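Long-range contacts in DUF4785 domain-containing protein (Legionella pneumophila subsp. pneumophila, PDB 4KH9), which is of unknown function but binds calcium ions and is built from three domains, the second and third assigned to the E-set clan of immunoglobulin-like folds: residues I53-L58 against D149-S154; A296-L301 against I313-R318; N343-Y348 against N364-L369. One frame throughout, in Å; residues are numbered along the deposited sequence. Where two conformers were deposited one is given.

The three contacts come in series along the chain: contact 1 in the N-terminal DUF4785 domain, then contacts 2 and 3 in the C-terminal one. Contact 1 lies across the chain's centre from the others, its centre about 52 Å from that of contact 2 and about 56 Å from that of contact 3. Contacts 2 and 3 are neighbours, centres about 12 Å apart, where strand 293-302 lies beside strand 345-353 and Gly-347 N donates to Val-300 O at 3.0 Å. Contact 1 thus sits at the far end of an elongated molecule, while contacts 2 and 3 supply four neighbouring strands of one five-stranded antiparallel sheet, which strand 25-29 completes beside strand 312-322.

Contact 1 (I53-L58 against D149-S154); sequences ISLEQL and DAYMIS
Ile-53 and Tyr-151 form an antiparallel hydrogen-bonded pair, Ile-53 N to Tyr-151 O and Tyr-151 N to Ile-53 O, each 2.8 Å, and Ser-54 with Ala-150 makes the next, non-hydrogen-bonded pair. Here edge strand 48-54 of a four-stranded antiparallel sheet runs straight into helix 55-60, and a capping box marks the turn: Ser-54 OG accepts from Gln-57 N, and Gln-57 OE1 accepts from Ser-54 N at 2.9 Å. One more backbone bond crosses, Leu-55 N to Asp-149 O at 2.9 Å, so the first turn of the helix is still tied to the partner strand.

The side chains of Ile-53, Tyr-151 and Ile-153 share one face of the sheet. Ile-53 CG1 stands between its backbone N and carbonyl carbon (chi1 68°), which brings it to 3.6 Å from CG1 of Ile-153; the two isoleucines cross at a slant. The Tyr-151 ring packs against the first turn of the helix and also touches Ile-83 and Pro-84. Leu-55 CD1 reaches the phenol end obliquely, 3.6 Å from Tyr-151 OH, whose weak bond goes to Ala-148 O. Leu-58 comes over the ring face in a CH-pi contact: its CD1 lies 4.0 Å from the Tyr-151 centroid, 25° off the ring normal and displaced toward CE1.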
ATOM      1  N   ILE A  53      15.887  -3.403 -14.966  1.00 32.09           N
ATOM      2  CA  ILE A  53      17.177  -3.475 -15.635  1.00 31.79           C
ATOM      3  C   ILE A  53      16.975  -3.230 -17.142  1.00 35.56           C
ATOM      4  O   ILE A  53      15.908  -3.521 -17.681  1.00 35.77           O
ATOM      5  CB  ILE A  53      17.930  -4.821 -15.380  1.00 34.94           C
ATOM      6  CG1 ILE A  53      17.225  -5.998 -16.054  1.00 36.05           C
ATOM      7  CG2 ILE A  53      18.183  -5.093 -13.881  1.00 36.73           C
ATOM      8  CD1 ILE A  53      18.090  -6.971 -16.502  1.00 50.07           C
ATOM      9  N   SER A  54      18.005  -2.727 -17.810  1.00 30.66           N
ATOM     10  CA  SER A  54      17.930  -2.490 -19.241  1.00 29.20           C
ATOM     11  C   SER A  54      18.564  -3.622 -19.997  1.00 33.27           C
ATOM     12  O   SER A  54      19.324  -4.399 -19.428  1.00 33.95           O
ATOM     13  CB  SER A  54      18.622  -1.175 -19.593  1.00 26.38           C
ATOM     14  OG  SER A  54      20.020  -1.305 -19.401  1.00 33.51           O
ATOM     15  N   LEU A  55      18.299  -3.680 -21.298  1.00 30.70           N
ATOM     16  CA  LEU A  55      18.920  -4.628 -22.205  1.00 30.58           C
ATOM     17  C   LEU A  55      20.459  -4.394 -22.228  1.00 35.89           C
ATOM     18  O   LEU A  55      21.208  -5.355 -22.245  1.00 36.91           O
ATOM     19  CB  LEU A  55      18.289  -4.451 -23.592  1.00 30.33           C
ATOM     20  CG  LEU A  55      18.678  -5.439 -24.669  1.00 35.03           C
ATOM     21  CD1 LEU A  55      18.336  -6.906 -24.276  1.00 33.83           C
ATOM     22  CD2 LEU A  55      18.031  -5.062 -25.975  1.00 35.59           C
ATOM     23  N   GLU A  56      20.915  -3.123 -22.101  1.00 33.56           N
ATOM     24  CA  GLU A  56      22.344  -2.766 -22.030  1.00 33.72           C
ATOM     25  C   GLU A  56      22.996  -3.391 -20.780  1.00 36.37           C
ATOM     26  O   GLU A  56      24.142  -3.804 -20.840  1.00 38.69           O
ATOM     27  CB  GLU A  56      22.560  -1.227 -22.024  1.00 35.05           C
ATOM     28  CG  GLU A  56      22.240  -0.514 -23.339  1.00 39.79           C
ATOM     29  CD  GLU A  56      20.771  -0.285 -23.657  1.00 48.53           C
ATOM     30  OE1 GLU A  56      19.909  -0.576 -22.799  1.00 34.89           O
ATOM     31  OE2 GLU A  56      20.481   0.205 -24.770  1.00 46.51           O
ATOM     32  N   GLN A  57      22.289  -3.430 -19.654  1.00 30.61           N
ATOM     33  CA  GLN A  57      22.812  -4.055 -18.440  1.00 29.32           C
ATOM     34  C   GLN A  57      22.881  -5.589 -18.625  1.00 34.16           C
ATOM     35  O   GLN A  57      23.869  -6.203 -18.220  1.00 34.51           O
ATOM     36  CB  GLN A  57      21.953  -3.681 -17.220  1.00 29.90           C
ATOM     37  CG  GLN A  57      22.084  -2.185 -16.829  1.00 37.03           C
ATOM     38  CD  GLN A  57      21.133  -1.753 -15.742  1.00 48.45           C
ATOM     39  OE1 GLN A  57      19.971  -2.116 -15.725  1.00 35.80           O
ATOM     40  NE2 GLN A  57      21.579  -0.889 -14.853  1.00 49.87           N
ATOM     41  N   LEU A  58      21.857  -6.190 -19.251  1.00 32.14           N
ATOM     42  CA  LEU A  58      21.819  -7.628 -19.542  1.00 33.85           C
ATOM     43  C   LEU A  58      22.964  -8.056 -20.415  1.00 39.05           C
ATOM     44  O   LEU A  58      23.453  -9.154 -20.244  1.00 40.93           O
ATOM     45  CB  LEU A  58      20.517  -8.051 -20.242  1.00 34.99           C
ATOM     46  CG  LEU A  58      19.330  -8.505 -19.429  1.00 40.40           C
ATOM     47  CD1 LEU A  58      18.152  -8.850 -20.377  1.00 40.55           C
ATOM     48  CD2 LEU A  58      19.661  -9.745 -18.517  1.00 39.69           C
ATOM     49  N   ASP A 149      13.263  -3.213 -24.281  1.00 34.27           N
ATOM     50  CA  ASP A 149      14.268  -2.257 -23.793  1.00 34.12           C
ATOM     51  C   ASP A 149      14.663  -2.523 -22.359  1.00 34.54           C
ATOM     52  O   ASP A 149      15.819  -2.312 -21.987  1.00 32.30           O
ATOM     53  CB  ASP A 149      13.706  -0.833 -23.851  1.00 36.15           C
ATOM     54  CG  ASP A 149      13.605  -0.192 -25.215  1.00 43.37           C
ATOM     55  OD1 ASP A 149      14.134  -0.777 -26.192  1.00 42.59           O
ATOM     56  OD2 ASP A 149      13.059   0.930 -25.297  1.00 47.20           O
ATOM     57  N   ALA A 150      13.674  -2.945 -21.543  1.00 28.70           N
ATOM     58  CA  ALA A 150      13.855  -3.118 -20.117  1.00 27.99           C
ATOM     59  C   ALA A 150      13.047  -4.297 -19.566  1.00 31.67           C
ATOM     60  O   ALA A 150      12.129  -4.826 -20.212  1.00 31.22           O
ATOM     61  CB  ALA A 150      13.476  -1.842 -19.388  1.00 28.19           C
ATOM     62  N   TYR A 151      13.482  -4.765 -18.393  1.00 28.99           N
ATOM     63  CA  TYR A 151      12.939  -5.935 -17.707  1.00 27.50           C
ATOM     64  C   TYR A 151      12.846  -5.714 -16.242  1.00 32.77           C
ATOM     65  O   TYR A 151      13.635  -4.959 -15.694  1.00 34.89           O
ATOM     66  CB  TYR A 151      13.876  -7.172 -17.940  1.00 28.49           C
ATOM     67  CG  TYR A 151      14.210  -7.389 -19.396  1.00 30.62           C
ATOM     68  CD1 TYR A 151      15.162  -6.593 -20.041  1.00 32.94           C
ATOM     69  CD2 TYR A 151      13.482  -8.292 -20.172  1.00 30.86           C
ATOM     70  CE1 TYR A 151      15.392  -6.703 -21.414  1.00 34.10           C
ATOM     71  CE2 TYR A 151      13.708  -8.411 -21.546  1.00 32.01           C
ATOM     72  CZ  TYR A 151      14.662  -7.610 -22.160  1.00 38.39           C
ATOM     73  OH  TYR A 151      14.874  -7.665 -23.514  1.00 39.69           O
HETATM   74  N   MSE A 152      11.897  -6.393 -15.614  1.00 30.77           N
HETATM   75  CA  MSE A 152      11.749  -6.435 -14.170  0.70 30.93           C
HETATM   76  C   MSE A 152      12.350  -7.735 -13.699  1.00 33.84           C
HETATM   77  O   MSE A 152      11.952  -8.801 -14.176  1.00 33.84           O
HETATM   78  CB  MSE A 152      10.277  -6.304 -13.725  0.70 33.83           C
HETATM   79  CG  MSE A 152      10.104  -6.315 -12.193  0.70 42.16           C
HETATM   80 SE   MSE A 152      10.845  -4.755 -11.300  0.52 52.78          SE
HETATM   81  CE  MSE A 152       9.432  -3.481 -11.746  0.70 49.66           C
ATOM     82  N   ILE A 153      13.348  -7.654 -12.832  1.00 30.91           N
ATOM     83  CA  ILE A 153      13.978  -8.823 -12.235  1.00 30.44           C
ATOM     84  C   ILE A 153      13.449  -8.917 -10.832  1.00 30.29           C
ATOM     85  O   ILE A 153      13.560  -7.953 -10.077  1.00 28.47           O
ATOM     86  CB  ILE A 153      15.533  -8.801 -12.251  1.00 35.03           C
ATOM     87  CG1 ILE A 153      16.118  -8.451 -13.631  1.00 37.20           C
ATOM     88  CG2 ILE A 153      16.117 -10.137 -11.686  1.00 36.40           C
ATOM     89  CD1 ILE A 153      15.819  -9.348 -14.758  1.00 45.86           C
ATOM     90  N   SER A 154      12.911 -10.060 -10.475  1.00 27.05           N
ATOM     91  CA  SER A 154      12.423 -10.308  -9.132  1.00 28.75           C
ATOM     92  C   SER A 154      13.170 -11.510  -8.548  1.00 31.30           C
ATOM     93  O   SER A 154      13.257 -12.561  -9.186  1.00 31.53           O
ATOM     94  CB  SER A 154      10.920 -10.538  -9.144  1.00 34.15           C
ATOM     95  OG  SER A 154      10.456 -10.774  -7.830  1.00 48.73           O
TER

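Contact 2 (A296-L301 against I313-R318); sequences ALQSVL and IQTSQR
Ser-299 and Ser-316 face each other as a hydrogen-bonded pair in the middle of two antiparallel strands, with Ser-316 N to Ser-299 O at 2.9 Å. Their side chains, with those of Leu-297 and Leu-301, turn to the tightly packed face. There Phe-331 lies against Leu-297 and both serines, and Ser-299 OG is bonded to Tyr-348 O.

This is a beta hairpin, strands 293-302 and 312-322, in one sheet of a beta sandwich; strand 325-333, which carries Phe-331, belongs to the other sheet. At the end near the hairpin loop a classic beta bulge sets Ile-313 and Gln-314 both opposite Leu-301: Leu-301 N donates to Gln-314 O at 2.8 Å, and Leu-301 O receives Ile-313 N at 2.7 Å. Ile-313 itself is poorly ordered.

On the opposite face Val-300 and Thr-315 stay buried against Tyr-348, but the Gln-298/Gln-317 end is looser and partly exposed. Both glutamines run out extended, and Gln-298 NE2 donates to Gln-317 OE1 at 2.9 Å, the amide planes 39° apart. Gln-298 OE1 is bonded to Tyr-348 OH, which leaves the amide held at both ends. Beside it Thr-315, with CG2 anti to its backbone N, places that methyl 3.9 Å from Gln-298 CG. The side chain of Gln-317 lies about 5 Å from that of Asp-27, a calcium-binding residue whose ion is not bound to this chain in the model.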
ATOM      1  N   ALA A 296     -21.246  10.830   2.065  1.00 30.56           N
ATOM      2  CA  ALA A 296     -22.083  10.028   2.944  1.00 30.34           C
ATOM      3  C   ALA A 296     -21.676  10.242   4.358  1.00 34.03           C
ATOM      4  O   ALA A 296     -20.501  10.132   4.698  1.00 34.18           O
ATOM      5  CB  ALA A 296     -22.008   8.552   2.592  1.00 31.42           C
ATOM      6  N   LEU A 297     -22.640  10.581   5.184  1.00 33.00           N
ATOM      7  CA  LEU A 297     -22.441  10.716   6.613  1.00 34.89           C
ATOM      8  C   LEU A 297     -22.902   9.440   7.267  1.00 39.73           C
ATOM      9  O   LEU A 297     -24.081   9.108   7.173  1.00 40.54           O
ATOM     10  CB  LEU A 297     -23.200  11.926   7.139  1.00 36.57           C
ATOM     11  CG  LEU A 297     -23.224  12.108   8.654  1.00 43.51           C
ATOM     12  CD1 LEU A 297     -21.805  12.296   9.224  1.00 44.57           C
ATOM     13  CD2 LEU A 297     -24.118  13.246   9.021  1.00 46.28           C
ATOM     14  N   GLN A 298     -21.984   8.720   7.926  1.00 35.98           N
ATOM     15  CA  GLN A 298     -22.291   7.455   8.589  1.00 34.79           C
ATOM     16  C   GLN A 298     -22.093   7.576  10.083  1.00 40.00           C
ATOM     17  O   GLN A 298     -21.099   8.153  10.511  1.00 39.44           O
ATOM     18  CB  GLN A 298     -21.395   6.352   8.035  1.00 34.71           C
ATOM     19  CG  GLN A 298     -21.996   4.973   8.169  1.00 47.17           C
ATOM     20  CD  GLN A 298     -21.024   3.913   7.728  1.00 57.02           C
ATOM     21  OE1 GLN A 298     -20.434   3.205   8.556  1.00 46.73           O
ATOM     22  NE2 GLN A 298     -20.860   3.768   6.419  1.00 41.05           N
ATOM     23  N   SER A 299     -23.032   7.014  10.869  1.00 38.84           N
ATOM     24  CA  SER A 299     -23.012   7.019  12.336  1.00 38.98           C
ATOM     25  C   SER A 299     -23.537   5.706  12.890  1.00 42.34           C
ATOM     26  O   SER A 299     -24.306   5.021  12.220  1.00 41.72           O
ATOM     27  CB  SER A 299     -23.843   8.169  12.878  1.00 42.93           C
ATOM     28  OG  SER A 299     -23.590   8.368  14.265  1.00 50.92           O
ATOM     29  N   VAL A 300     -23.123   5.353  14.104  1.00 40.56           N
ATOM     30  CA  VAL A 300     -23.563   4.115  14.766  1.00 40.80           C
ATOM     31  C   VAL A 300     -24.115   4.448  16.162  1.00 44.20           C
ATOM     32  O   VAL A 300     -23.487   5.191  16.915  1.00 42.81           O
ATOM     33  CB  VAL A 300     -22.433   3.046  14.826  1.00 43.96           C
ATOM     34  CG1 VAL A 300     -21.244   3.520  15.632  1.00 42.87           C
ATOM     35  CG2 VAL A 300     -22.947   1.713  15.367  1.00 44.47           C
ATOM     36  N   LEU A 301     -25.293   3.912  16.477  1.00 42.54           N
ATOM     37  CA  LEU A 301     -25.925   4.081  17.777  1.00 43.89           C
ATOM     38  C   LEU A 301     -25.527   2.911  18.667  1.00 50.12           C
ATOM     39  O   LEU A 301     -25.725   1.755  18.296  1.00 47.39           O
ATOM     40  CB  LEU A 301     -27.458   4.192  17.654  1.00 44.28           C
ATOM     41  CG  LEU A 301     -28.251   4.463  18.941  1.00 49.33           C
ATOM     42  CD1 LEU A 301     -28.108   5.904  19.381  1.00 50.11           C
ATOM     43  CD2 LEU A 301     -29.698   4.166  18.742  1.00 50.31           C
ATOM     44  N   ILE A 313     -26.399  -0.873  18.291  1.00 70.42           N
ATOM     45  CA  ILE A 313     -27.823  -1.156  18.081  1.00 68.87           C
ATOM     46  C   ILE A 313     -28.171  -1.036  16.584  1.00 66.42           C
ATOM     47  O   ILE A 313     -28.925  -1.865  16.061  1.00 66.30           O
ATOM     48  CB  ILE A 313     -28.688  -0.179  18.952  1.00 73.32           C
ATOM     49  CG1 ILE A 313     -28.579  -0.465  20.472  1.00 74.85           C
ATOM     50  CG2 ILE A 313     -30.168  -0.068  18.496  1.00 75.12           C
ATOM     51  CD1 ILE A 313     -29.131  -1.880  20.965  1.00 86.70           C
ATOM     52  N   GLN A 314     -27.616  -0.009  15.901  1.00 57.03           N
ATOM     53  CA  GLN A 314     -27.913   0.267  14.497  1.00 53.66           C
ATOM     54  C   GLN A 314     -26.923   1.243  13.876  1.00 51.18           C
ATOM     55  O   GLN A 314     -26.381   2.116  14.566  1.00 52.00           O
ATOM     56  CB  GLN A 314     -29.330   0.885  14.428  1.00 55.27           C
ATOM     57  CG  GLN A 314     -29.966   0.920  13.047  1.00 59.90           C
ATOM     58  CD  GLN A 314     -31.359   1.493  13.051  1.00 70.94           C
ATOM     59  OE1 GLN A 314     -31.672   2.495  13.720  1.00 65.73           O
ATOM     60  NE2 GLN A 314     -32.221   0.872  12.277  1.00 61.20           N
ATOM     61  N   THR A 315     -26.723   1.116  12.565  1.00 42.07           N
ATOM     62  CA  THR A 315     -25.926   2.044  11.779  1.00 40.18           C
ATOM     63  C   THR A 315     -26.880   2.839  10.894  1.00 42.32           C
ATOM     64  O   THR A 315     -27.840   2.268  10.376  1.00 41.15           O
ATOM     65  CB  THR A 315     -24.828   1.321  10.956  1.00 45.03           C
ATOM     66  OG1 THR A 315     -24.037   0.533  11.829  1.00 43.46           O
ATOM     67  CG2 THR A 315     -23.902   2.286  10.215  1.00 40.21           C
ATOM     68  N   SER A 316     -26.604   4.143  10.726  1.00 37.89           N
ATOM     69  CA  SER A 316     -27.385   5.055   9.890  0.50 37.30           C
ATOM     70  C   SER A 316     -26.467   5.741   8.909  1.00 38.72           C
ATOM     71  O   SER A 316     -25.334   6.043   9.259  1.00 37.03           O
ATOM     72  CB  SER A 316     -28.115   6.083  10.749  0.50 42.47           C
ATOM     73  OG  SER A 316     -28.713   7.105   9.968  0.50 54.12           O
ATOM     74  N   GLN A 317     -26.946   5.963   7.689  1.00 35.41           N
ATOM     75  CA  GLN A 317     -26.153   6.598   6.665  1.00 34.46           C
ATOM     76  C   GLN A 317     -26.993   7.560   5.820  1.00 38.59           C
ATOM     77  O   GLN A 317     -27.983   7.151   5.221  1.00 37.32           O
ATOM     78  CB  GLN A 317     -25.489   5.537   5.770  1.00 34.55           C
ATOM     79  CG  GLN A 317     -24.576   6.150   4.733  1.00 42.21           C
ATOM     80  CD  GLN A 317     -23.813   5.108   3.977  1.00 48.95           C
ATOM     81  OE1 GLN A 317     -22.709   4.739   4.371  1.00 38.39           O
ATOM     82  NE2 GLN A 317     -24.386   4.601   2.899  1.00 39.74           N
ATOM     83  N   ARG A 318     -26.543   8.817   5.738  1.00 34.54           N
ATOM     84  CA  ARG A 318     -27.142   9.863   4.910  1.00 34.76           C
ATOM     85  C   ARG A 318     -26.194  10.181   3.764  1.00 37.67           C
ATOM     86  O   ARG A 318     -25.097  10.674   4.009  1.00 37.33           O
ATOM     87  CB  ARG A 318     -27.437  11.131   5.754  1.00 34.87           C
ATOM     88  CG  ARG A 318     -27.893  12.379   4.943  1.00 35.37           C
ATOM     89  CD  ARG A 318     -29.298  12.285   4.341  1.00 37.23           C
ATOM     90  NE  ARG A 318     -30.321  12.152   5.384  1.00 38.51           N
ATOM     91  CZ  ARG A 318     -31.625  12.056   5.168  1.00 47.07           C
ATOM     92  NH1 ARG A 318     -32.105  12.107   3.935  1.00 35.94           N
ATOM     93  NH2 ARG A 318     -32.458  11.904   6.184  1.00 37.18           N
TER

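Contact 3 (N343-Y348 against N364-L369); sequences NLYLGY and NQPVKL
Leu-346 N donates to Val-367 O at 2.8 Å, and Val-367 N answers to Leu-346 O at 2.9 Å, so the two residues form a hydrogen-bonded antiparallel pair. They belong to the beta hairpin of strands 345-353 and 358-368, the latter an outermost strand of its sheet in the C-terminal domain. Beyond the Tyr-345/Lys-368 pair, Leu-369 N reaches Leu-344 O in a weak bond of 3.5 Å.

Apolar contacts take over at that end. Leu-369 CD1 lies 3.8 Å from Leu-344 CB, the two side chains askew to each other, and Leu-281 of the facing sheet packs on both. Leu-346 is buried on the same side against Phe-283, Phe-331 and Phe-333.

Farther along, Asn-364 OD1, which accepts from Arg-350 NH2, rests 3.8 Å from Tyr-348 CB. On the other face Tyr-345 folds back over the partner strand, a chi1 of 73° tucking CG in over its own backbone. Its ring meets that of Phe-302, the planes about 10° apart. Tyr-345 and Pro-366 lie side by side, pointing the same way, and Pro-366 CB approaches the ring obliquely, 3.6 Å from Tyr-345 CE1.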
ATOM      1  N   ASN A 343     -28.588   5.915  28.421  1.00 70.74           N
ATOM      2  CA  ASN A 343     -28.095   4.583  28.079  1.00 69.46           C
ATOM      3  C   ASN A 343     -27.727   4.488  26.572  1.00 69.65           C
ATOM      4  O   ASN A 343     -27.507   3.383  26.073  1.00 68.61           O
ATOM      5  CB  ASN A 343     -29.154   3.532  28.461  1.00 72.67           C
ATOM      6  CG  ASN A 343     -28.654   2.115  28.619  1.00 98.88           C
ATOM      7  OD1 ASN A 343     -27.450   1.844  28.745  1.00 91.42           O
ATOM      8  ND2 ASN A 343     -29.586   1.174  28.631  1.00 93.35           N
ATOM      9  N   LEU A 344     -27.629   5.637  25.858  1.00 63.61           N
ATOM     10  CA  LEU A 344     -27.286   5.653  24.421  1.00 60.99           C
ATOM     11  C   LEU A 344     -26.168   6.636  24.102  1.00 62.50           C
ATOM     12  O   LEU A 344     -26.072   7.687  24.740  1.00 61.81           O
ATOM     13  CB  LEU A 344     -28.513   6.022  23.557  1.00 60.67           C
ATOM     14  CG  LEU A 344     -29.707   5.062  23.517  1.00 64.92           C
ATOM     15  CD1 LEU A 344     -30.920   5.752  22.925  1.00 64.62           C
ATOM     16  CD2 LEU A 344     -29.388   3.787  22.746  1.00 65.28           C
ATOM     17  N   TYR A 345     -25.349   6.319  23.075  1.00 58.24           N
ATOM     18  CA  TYR A 345     -24.304   7.227  22.605  1.00 56.71           C
ATOM     19  C   TYR A 345     -23.946   6.956  21.121  1.00 54.63           C
ATOM     20  O   TYR A 345     -24.268   5.895  20.579  1.00 51.28           O
ATOM     21  CB  TYR A 345     -23.045   7.172  23.499  1.00 59.38           C
ATOM     22  CG  TYR A 345     -22.177   5.940  23.388  1.00 62.22           C
ATOM     23  CD1 TYR A 345     -21.154   5.864  22.444  1.00 62.94           C
ATOM     24  CD2 TYR A 345     -22.287   4.901  24.312  1.00 64.80           C
ATOM     25  CE1 TYR A 345     -20.323   4.747  22.359  1.00 62.88           C
ATOM     26  CE2 TYR A 345     -21.448   3.784  24.249  1.00 65.97           C
ATOM     27  CZ  TYR A 345     -20.464   3.716  23.272  1.00 72.21           C
ATOM     28  OH  TYR A 345     -19.637   2.621  23.190  1.00 74.49           O
ATOM     29  N   LEU A 346     -23.308   7.950  20.472  1.00 49.68           N
ATOM     30  CA  LEU A 346     -22.840   7.856  19.088  1.00 48.49           C
ATOM     31  C   LEU A 346     -21.417   7.356  19.107  1.00 51.28           C
ATOM     32  O   LEU A 346     -20.548   8.044  19.657  1.00 50.84           O
ATOM     33  CB  LEU A 346     -22.947   9.210  18.342  1.00 48.01           C
ATOM     34  CG  LEU A 346     -24.342   9.766  18.080  1.00 52.59           C
ATOM     35  CD1 LEU A 346     -24.262  11.164  17.483  1.00 52.88           C
ATOM     36  CD2 LEU A 346     -25.126   8.851  17.188  1.00 53.84           C
ATOM     37  N   GLY A 347     -21.197   6.153  18.564  1.00 46.81           N
ATOM     38  CA  GLY A 347     -19.877   5.515  18.513  1.00 45.57           C
ATOM     39  C   GLY A 347     -18.874   6.231  17.621  1.00 48.68           C
ATOM     40  O   GLY A 347     -17.687   6.350  17.952  1.00 48.69           O
ATOM     41  N   TYR A 348     -19.344   6.707  16.461  1.00 43.46           N
ATOM     42  CA  TYR A 348     -18.485   7.441  15.548  1.00 42.01           C
ATOM     43  C   TYR A 348     -19.308   8.333  14.647  1.00 44.32           C
ATOM     44  O   TYR A 348     -20.525   8.179  14.546  1.00 42.82           O
ATOM     45  CB  TYR A 348     -17.587   6.498  14.696  1.00 42.69           C
ATOM     46  CG  TYR A 348     -18.312   5.521  13.797  1.00 43.58           C
ATOM     47  CD1 TYR A 348     -18.941   5.953  12.635  1.00 44.31           C
ATOM     48  CD2 TYR A 348     -18.261   4.150  14.042  1.00 45.36           C
ATOM     49  CE1 TYR A 348     -19.550   5.055  11.767  1.00 43.25           C
ATOM     50  CE2 TYR A 348     -18.845   3.236  13.162  1.00 46.40           C
ATOM     51  CZ  TYR A 348     -19.494   3.694  12.030  1.00 52.55           C
ATOM     52  OH  TYR A 348     -20.096   2.803  11.177  1.00 53.98           O
ATOM     53  N   ASN A 364     -13.914   9.162  15.890  1.00 47.16           N
ATOM     54  CA  ASN A 364     -14.104   7.807  16.423  1.00 48.97           C
ATOM     55  C   ASN A 364     -14.103   7.761  17.966  1.00 55.98           C
ATOM     56  O   ASN A 364     -13.726   6.741  18.554  1.00 55.73           O
ATOM     57  CB  ASN A 364     -13.019   6.878  15.879  1.00 49.22           C
ATOM     58  CG  ASN A 364     -12.982   6.837  14.377  1.00 74.49           C
ATOM     59  OD1 ASN A 364     -13.884   6.299  13.721  1.00 72.16           O
ATOM     60  ND2 ASN A 364     -11.948   7.438  13.803  1.00 59.59           N
ATOM     61  N   GLN A 365     -14.530   8.851  18.614  1.00 54.18           N
ATOM     62  CA  GLN A 365     -14.660   8.884  20.066  1.00 55.22           C
ATOM     63  C   GLN A 365     -16.139   8.817  20.460  1.00 60.74           C
ATOM     64  O   GLN A 365     -16.956   9.444  19.780  1.00 59.06           O
ATOM     65  CB  GLN A 365     -14.014  10.144  20.665  1.00 56.84           C
ATOM     66  CG  GLN A 365     -12.510  10.084  20.880  1.00 75.15           C
ATOM     67  CD  GLN A 365     -12.069  11.308  21.652  1.00105.67           C
ATOM     68  OE1 GLN A 365     -11.708  12.341  21.074  1.00103.95           O
ATOM     69  NE2 GLN A 365     -12.155  11.249  22.979  1.00 99.90           N
ATOM     70  N   PRO A 366     -16.510   8.098  21.560  1.00 60.82           N
ATOM     71  CA  PRO A 366     -17.925   8.069  21.987  1.00 61.23           C
ATOM     72  C   PRO A 366     -18.475   9.462  22.306  1.00 64.60           C
ATOM     73  O   PRO A 366     -17.767  10.291  22.887  1.00 64.07           O
ATOM     74  CB  PRO A 366     -17.887   7.210  23.260  1.00 63.98           C
ATOM     75  CG  PRO A 366     -16.653   6.389  23.134  1.00 68.11           C
ATOM     76  CD  PRO A 366     -15.668   7.303  22.480  1.00 62.89           C
ATOM     77  N   VAL A 367     -19.720   9.738  21.882  1.00 61.11           N
ATOM     78  CA  VAL A 367     -20.407  11.004  22.170  1.00 60.85           C
ATOM     79  C   VAL A 367     -21.726  10.639  22.811  1.00 63.25           C
ATOM     80  O   VAL A 367     -22.603  10.102  22.140  1.00 60.77           O
ATOM     81  CB  VAL A 367     -20.593  12.000  20.976  1.00 64.57           C
ATOM     82  CG1 VAL A 367     -21.190  13.322  21.456  1.00 64.97           C
ATOM     83  CG2 VAL A 367     -19.286  12.270  20.247  1.00 63.69           C
ATOM     84  N   LYS A 368     -21.849  10.897  24.122  1.00 61.34           N
ATOM     85  CA  LYS A 368     -23.064  10.643  24.896  1.00 61.52           C
ATOM     86  C   LYS A 368     -24.151  11.562  24.375  1.00 64.57           C
ATOM     87  O   LYS A 368     -23.842  12.697  24.017  1.00 63.62           O
ATOM     88  CB  LYS A 368     -22.794  10.863  26.397  1.00 65.60           C
ATOM     89  CG  LYS A 368     -21.801   9.867  27.018  1.00 81.23           C
ATOM     90  CD  LYS A 368     -21.245  10.325  28.376  1.00 88.54           C
ATOM     91  CE  LYS A 368     -22.226  10.251  29.525  1.00 94.98           C
ATOM     92  NZ  LYS A 368     -21.586  10.635  30.810  1.00105.08           N
ATOM     93  N   LEU A 369     -25.414  11.091  24.303  1.00 62.77           N
ATOM     94  CA  LEU A 369     -26.514  11.927  23.800  1.00 63.79           C
ATOM     95  C   LEU A 369     -26.739  13.151  24.701  1.00 69.12           C
ATOM     96  O   LEU A 369     -27.221  14.176  24.215  1.00 69.10           O
ATOM     97  CB  LEU A 369     -27.840  11.163  23.627  1.00 64.50           C
ATOM     98  CG  LEU A 369     -27.881   9.874  22.792  1.00 69.11           C
ATOM     99  CD1 LEU A 369     -29.319   9.531  22.439  1.00 69.64           C
ATOM    100  CD2 LEU A 369     -27.055   9.970  21.511  1.00 70.96           C
TER